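Local coordinates for protein rhizavidin (Rhizobium etli, PDB 3EW1) that binds biotin with high affinity as a dimeric member of the avidin family, at residues S11-W19 and M27-G35. Residues are numbered along the deposited sequence; the frame is centred on the assembly and turned at random. Where two conformers were deposited one is given.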
ATOM      1  N   SER B  11     -22.994  -7.160  -7.489  0.50 40.04           N
ATOM      2  CA  SER B  11     -22.106  -7.014  -8.637  0.50 39.21           C
ATOM      3  C   SER B  11     -21.359  -5.676  -8.664  0.50 38.38           C
ATOM      4  O   SER B  11     -20.271  -5.593  -9.234  0.50 38.54           O
ATOM      5  CB  SER B  11     -22.874  -7.221  -9.946  0.50 39.19           C
ATOM      6  OG  SER B  11     -22.002  -7.109 -11.059  0.50 39.83           O
ATOM      7  N   ILE B  12     -21.936  -4.641  -8.050  1.00 37.50           N
ATOM      8  CA  ILE B  12     -21.309  -3.304  -8.035  1.00 35.81           C
ATOM      9  C   ILE B  12     -20.596  -2.895  -6.731  1.00 34.04           C
ATOM     10  O   ILE B  12     -19.761  -1.987  -6.743  1.00 34.12           O
ATOM     11  CB  ILE B  12     -22.294  -2.197  -8.476  1.00 36.73           C
ATOM     12  CG1 ILE B  12     -23.539  -2.165  -7.577  1.00 37.22           C
ATOM     13  CG2 ILE B  12     -22.693  -2.418  -9.950  1.00 37.81           C
ATOM     14  CD1 ILE B  12     -23.299  -1.650  -6.180  1.00 39.14           C
ATOM     15  N   ALA B  13     -20.927  -3.558  -5.624  1.00 31.80           N
ATOM     16  CA  ALA B  13     -20.316  -3.291  -4.326  1.00 29.88           C
ATOM     17  C   ALA B  13     -18.831  -3.663  -4.343  1.00 28.31           C
ATOM     18  O   ALA B  13     -18.039  -3.155  -3.528  1.00 26.70           O
ATOM     19  CB  ALA B  13     -21.040  -4.093  -3.238  1.00 30.63           C
ATOM     20  N   SER B  14     -18.452  -4.568  -5.243  1.00 25.91           N
ATOM     21  CA  SER B  14     -17.047  -4.964  -5.330  1.00 24.48           C
ATOM     22  C   SER B  14     -16.598  -4.959  -6.780  1.00 23.29           C
ATOM     23  O   SER B  14     -17.420  -4.814  -7.696  1.00 23.13           O
ATOM     24  CB  SER B  14     -16.844  -6.335  -4.689  1.00 25.42           C
ATOM     25  OG  SER B  14     -17.670  -7.283  -5.332  1.00 28.65           O
ATOM     26  N   ALA B  15     -15.297  -5.113  -6.993  1.00 21.67           N
ATOM     27  CA  ALA B  15     -14.705  -5.094  -8.322  1.00 20.96           C
ATOM     28  C   ALA B  15     -13.628  -6.159  -8.412  1.00 20.60           C
ATOM     29  O   ALA B  15     -12.874  -6.359  -7.466  1.00 20.92           O
ATOM     30  CB  ALA B  15     -14.099  -3.729  -8.604  1.00 20.53           C
ATOM     31  N   SER B  16     -13.576  -6.816  -9.556  0.50 20.37           N
ATOM     32  CA  SER B  16     -12.534  -7.734  -9.921  0.50 20.51           C
ATOM     33  C   SER B  16     -12.065  -7.253 -11.270  0.50 20.38           C
ATOM     34  O   SER B  16     -12.863  -7.183 -12.197  0.50 20.56           O
ATOM     35  CB  SER B  16     -13.122  -9.122 -10.037  0.50 20.66           C
ATOM     36  OG  SER B  16     -13.554  -9.573  -8.772  0.50 21.49           O
ATOM     37  N   SER B  17     -10.810  -6.852 -11.391  1.00 20.11           N
ATOM     38  CA  SER B  17     -10.366  -6.236 -12.653  1.00 20.11           C
ATOM     39  C   SER B  17      -8.891  -6.396 -12.906  1.00 20.87           C
ATOM     40  O   SER B  17      -8.088  -6.423 -11.977  1.00 20.08           O
ATOM     41  CB  SER B  17     -10.759  -4.751 -12.681  1.00 20.15           C
ATOM     42  OG  SER B  17     -10.303  -4.040 -11.544  1.00 20.87           O
ATOM     43  N   SER B  18      -8.546  -6.446 -14.182  1.00 20.40           N
ATOM     44  CA  SER B  18      -7.169  -6.578 -14.648  1.00 20.18           C
ATOM     45  C   SER B  18      -6.700  -5.289 -15.314  1.00 20.75           C
ATOM     46  O   SER B  18      -7.520  -4.524 -15.892  1.00 21.22           O
ATOM     47  CB  SER B  18      -7.069  -7.721 -15.648  1.00 20.59           C
ATOM     48  OG  SER B  18      -7.476  -8.927 -15.004  1.00 21.38           O
ATOM     49  N   TRP B  19      -5.391  -5.075 -15.267  1.00 20.96           N
ATOM     50  CA  TRP B  19      -4.750  -3.818 -15.620  1.00 21.11           C
ATOM     51  C   TRP B  19      -3.375  -4.111 -16.189  1.00 20.81           C
ATOM     52  O   TRP B  19      -2.718  -5.110 -15.787  1.00 20.76           O
ATOM     53  CB  TRP B  19      -4.627  -2.922 -14.377  1.00 21.27           C
ATOM     54  CG  TRP B  19      -5.942  -2.721 -13.710  1.00 20.43           C
ATOM     55  CD1 TRP B  19      -6.539  -3.560 -12.827  1.00 20.42           C
ATOM     56  CD2 TRP B  19      -6.870  -1.629 -13.903  1.00 20.34           C
ATOM     57  NE1 TRP B  19      -7.755  -3.065 -12.437  1.00 19.77           N
ATOM     58  CE2 TRP B  19      -7.991  -1.892 -13.102  1.00 20.45           C
ATOM     59  CE3 TRP B  19      -6.841  -0.449 -14.659  1.00 20.74           C
ATOM     60  CZ2 TRP B  19      -9.078  -1.043 -13.028  1.00 20.16           C
ATOM     61  CZ3 TRP B  19      -7.932   0.403 -14.594  1.00 19.24           C
ATOM     62  CH2 TRP B  19      -9.044   0.106 -13.789  1.00 20.40           C
ATOM     63  N   MET B  27      -1.516  -6.310 -13.337  1.00 19.66           N
ATOM     64  CA  MET B  27      -2.011  -6.641 -12.036  1.00 20.03           C
ATOM     65  C   MET B  27      -3.461  -7.052 -12.109  1.00 19.47           C
ATOM     66  O   MET B  27      -4.202  -6.592 -12.996  1.00 18.30           O
ATOM     67  CB  MET B  27      -1.782  -5.511 -11.041  1.00 20.67           C
ATOM     68  CG  MET B  27      -2.598  -4.269 -11.309  1.00 20.01           C
ATOM     69  SD  MET B  27      -2.239  -3.003 -10.047  1.00 21.91           S
ATOM     70  CE  MET B  27      -3.281  -1.664 -10.613  1.00 19.60           C
ATOM     71  N   ILE B  28      -3.853  -7.941 -11.223  1.00 19.44           N
ATOM     72  CA  ILE B  28      -5.192  -8.394 -11.124  1.00 20.14           C
ATOM     73  C   ILE B  28      -5.631  -8.006  -9.756  1.00 21.33           C
ATOM     74  O   ILE B  28      -5.008  -8.457  -8.797  1.00 21.15           O
ATOM     75  CB  ILE B  28      -5.291  -9.923 -11.295  1.00 19.23           C
ATOM     76  CG1 ILE B  28      -4.846 -10.269 -12.717  1.00 22.00           C
ATOM     77  CG2 ILE B  28      -6.741 -10.370 -11.001  1.00 19.40           C
ATOM     78  CD1 ILE B  28      -4.807 -11.769 -13.119  1.00 21.66           C
ATOM     79  N   ILE B  29      -6.683  -7.207  -9.635  1.00 19.67           N
ATOM     80  CA  ILE B  29      -7.089  -6.702  -8.311  1.00 21.15           C
ATOM     81  C   ILE B  29      -8.530  -7.027  -7.962  1.00 20.38           C
ATOM     82  O   ILE B  29      -9.361  -7.291  -8.829  1.00 22.27           O
ATOM     83  CB  ILE B  29      -6.818  -5.177  -8.092  1.00 21.30           C
ATOM     84  CG1 ILE B  29      -7.735  -4.295  -8.957  1.00 21.78           C
ATOM     85  CG2 ILE B  29      -5.328  -4.871  -8.275  1.00 21.38           C
ATOM     86  CD1 ILE B  29      -7.470  -2.804  -8.775  1.00 22.51           C
ATOM     87  N   GLN B  30      -8.786  -7.059  -6.661  1.00 20.08           N
ATOM     88  CA  GLN B  30     -10.109  -7.219  -6.116  1.00 19.56           C
ATOM     89  C   GLN B  30     -10.269  -6.089  -5.148  1.00 18.03           C
ATOM     90  O   GLN B  30      -9.445  -5.905  -4.246  1.00 18.88           O
ATOM     91  CB  GLN B  30     -10.286  -8.548  -5.356  1.00 19.55           C
ATOM     92  CG  GLN B  30     -10.118  -9.764  -6.235  1.00 21.72           C
ATOM     93  CD  GLN B  30      -8.653 -10.191  -6.350  1.00 27.13           C
ATOM     94  OE1 GLN B  30      -7.895 -10.112  -5.375  1.00 31.93           O
ATOM     95  NE2 GLN B  30      -8.263 -10.682  -7.513  1.00 29.59           N
ATOM     96  N   VAL B  31     -11.319  -5.320  -5.301  1.00 16.66           N
ATOM     97  CA  VAL B  31     -11.632  -4.223  -4.409  1.00 17.37           C
ATOM     98  C   VAL B  31     -12.937  -4.568  -3.713  1.00 17.29           C
ATOM     99  O   VAL B  31     -13.939  -4.810  -4.381  1.00 18.92           O
ATOM    100  CB  VAL B  31     -11.809  -2.893  -5.196  1.00 16.77           C
ATOM    101  CG1 VAL B  31     -12.108  -1.757  -4.228  1.00 18.71           C
ATOM    102  CG2 VAL B  31     -10.588  -2.594  -6.064  1.00 19.11           C
ATOM    103  N   ASP B  32     -12.918  -4.696  -2.382  1.00 17.56           N
ATOM    104  CA  ASP B  32     -14.136  -5.039  -1.687  1.00 18.26           C
ATOM    105  C   ASP B  32     -14.963  -3.814  -1.271  1.00 18.60           C
ATOM    106  O   ASP B  32     -14.539  -2.681  -1.453  1.00 19.13           O
ATOM    107  CB  ASP B  32     -13.885  -6.037  -0.533  1.00 19.74           C
ATOM    108  CG  ASP B  32     -13.264  -5.406   0.706  1.00 21.34           C
ATOM    109  OD1 ASP B  32     -13.220  -4.160   0.846  1.00 22.70           O
ATOM    110  OD2 ASP B  32     -12.822  -6.211   1.592  1.00 24.29           O
ATOM    111  N   SER B  33     -16.140  -4.072  -0.721  1.00 18.35           N
ATOM    112  CA  SER B  33     -17.068  -2.992  -0.371  1.00 20.18           C
ATOM    113  C   SER B  33     -16.601  -2.108   0.806  1.00 20.20           C
ATOM    114  O   SER B  33     -17.184  -1.033   1.033  1.00 21.12           O
ATOM    115  CB  SER B  33     -18.449  -3.576  -0.092  1.00 20.39           C
ATOM    116  OG  SER B  33     -18.374  -4.404   1.058  1.00 24.46           O
ATOM    117  N   PHE B  34     -15.548  -2.551   1.521  1.00 19.79           N
ATOM    118  CA  PHE B  34     -14.985  -1.859   2.670  1.00 20.07           C
ATOM    119  C   PHE B  34     -13.738  -1.068   2.311  1.00 20.22           C
ATOM    120  O   PHE B  34     -13.109  -0.457   3.173  1.00 22.12           O
ATOM    121  CB  PHE B  34     -14.647  -2.902   3.767  1.00 19.97           C
ATOM    122  CG  PHE B  34     -15.846  -3.624   4.279  1.00 20.57           C
ATOM    123  CD1 PHE B  34     -16.081  -4.945   3.928  1.00 21.09           C
ATOM    124  CD2 PHE B  34     -16.783  -2.957   5.059  1.00 20.41           C
ATOM    125  CE1 PHE B  34     -17.242  -5.621   4.370  1.00 23.25           C
ATOM    126  CE2 PHE B  34     -17.938  -3.623   5.509  1.00 20.68           C
ATOM    127  CZ  PHE B  34     -18.153  -4.950   5.158  1.00 21.61           C
ATOM    128  N   GLY B  35     -13.337  -1.109   1.042  1.00 20.00           N
ATOM    129  CA  GLY B  35     -12.196  -0.322   0.625  1.00 19.19           C
ATOM    130  C   GLY B  35     -10.894  -1.095   0.528  1.00 17.88           C
ATOM    131  O   GLY B  35      -9.874  -0.515   0.198  1.00 19.51           O
TER
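The Trp19 indole has the carbonyl O of Met27 at its edge, in the ring plane, 3.8 Å from Trp19 CD1. Ile29 meets the ring obliquely: its CD1 methyl lies 3.7 Å from Trp19 NE1. The Trp19 side chain also touches Thr96 and Ile98 of strand 95-108 and Phe121 of strand 111-124. Trp19 NE1 donates to Ser17 OG of the same strand (2.9 Å), 18° out of the ring plane. Ser17 OG sits between its backbone N and carbonyl carbon (chi1 54°), which brings it to NE1 and also to 3.7 Å from Ile29 CG1. With an alanine here in place of Trp19, a gap would probably open beside Ile29 and Met27, and Ser17 OG would lose its indole donor.

Met27 CG lies 3.9 Å from Trp19 CB. The Met27 side chain also touches Tyr41, a biotin-binding residue.

Strands 15-19 and 27-31 pair antiparallel, as the first hairpin of the avidin barrel. Ala15/Val31, Ser17/Ile29 and Trp19/Met27 are hydrogen-bonded pairs, each with two backbone bonds. The shortest runs from Ile29 N to Ser17 O (2.8 Å, 177° at the hydrogen). On the face that carries Ser16, Ser18, Ile28 and Gln30, Ser18 OG lies 3.7 Å from Ile28 CG1.

The two faces therefore differ in chemistry. Trp19, Met27 and Ile29 give the barrel interior an apolar lining, with the indole N-H satisfied by a serine, while Ser16, Ser18 and Gln30 make the outer face mostly polar, with Ile28 as its apolar exception.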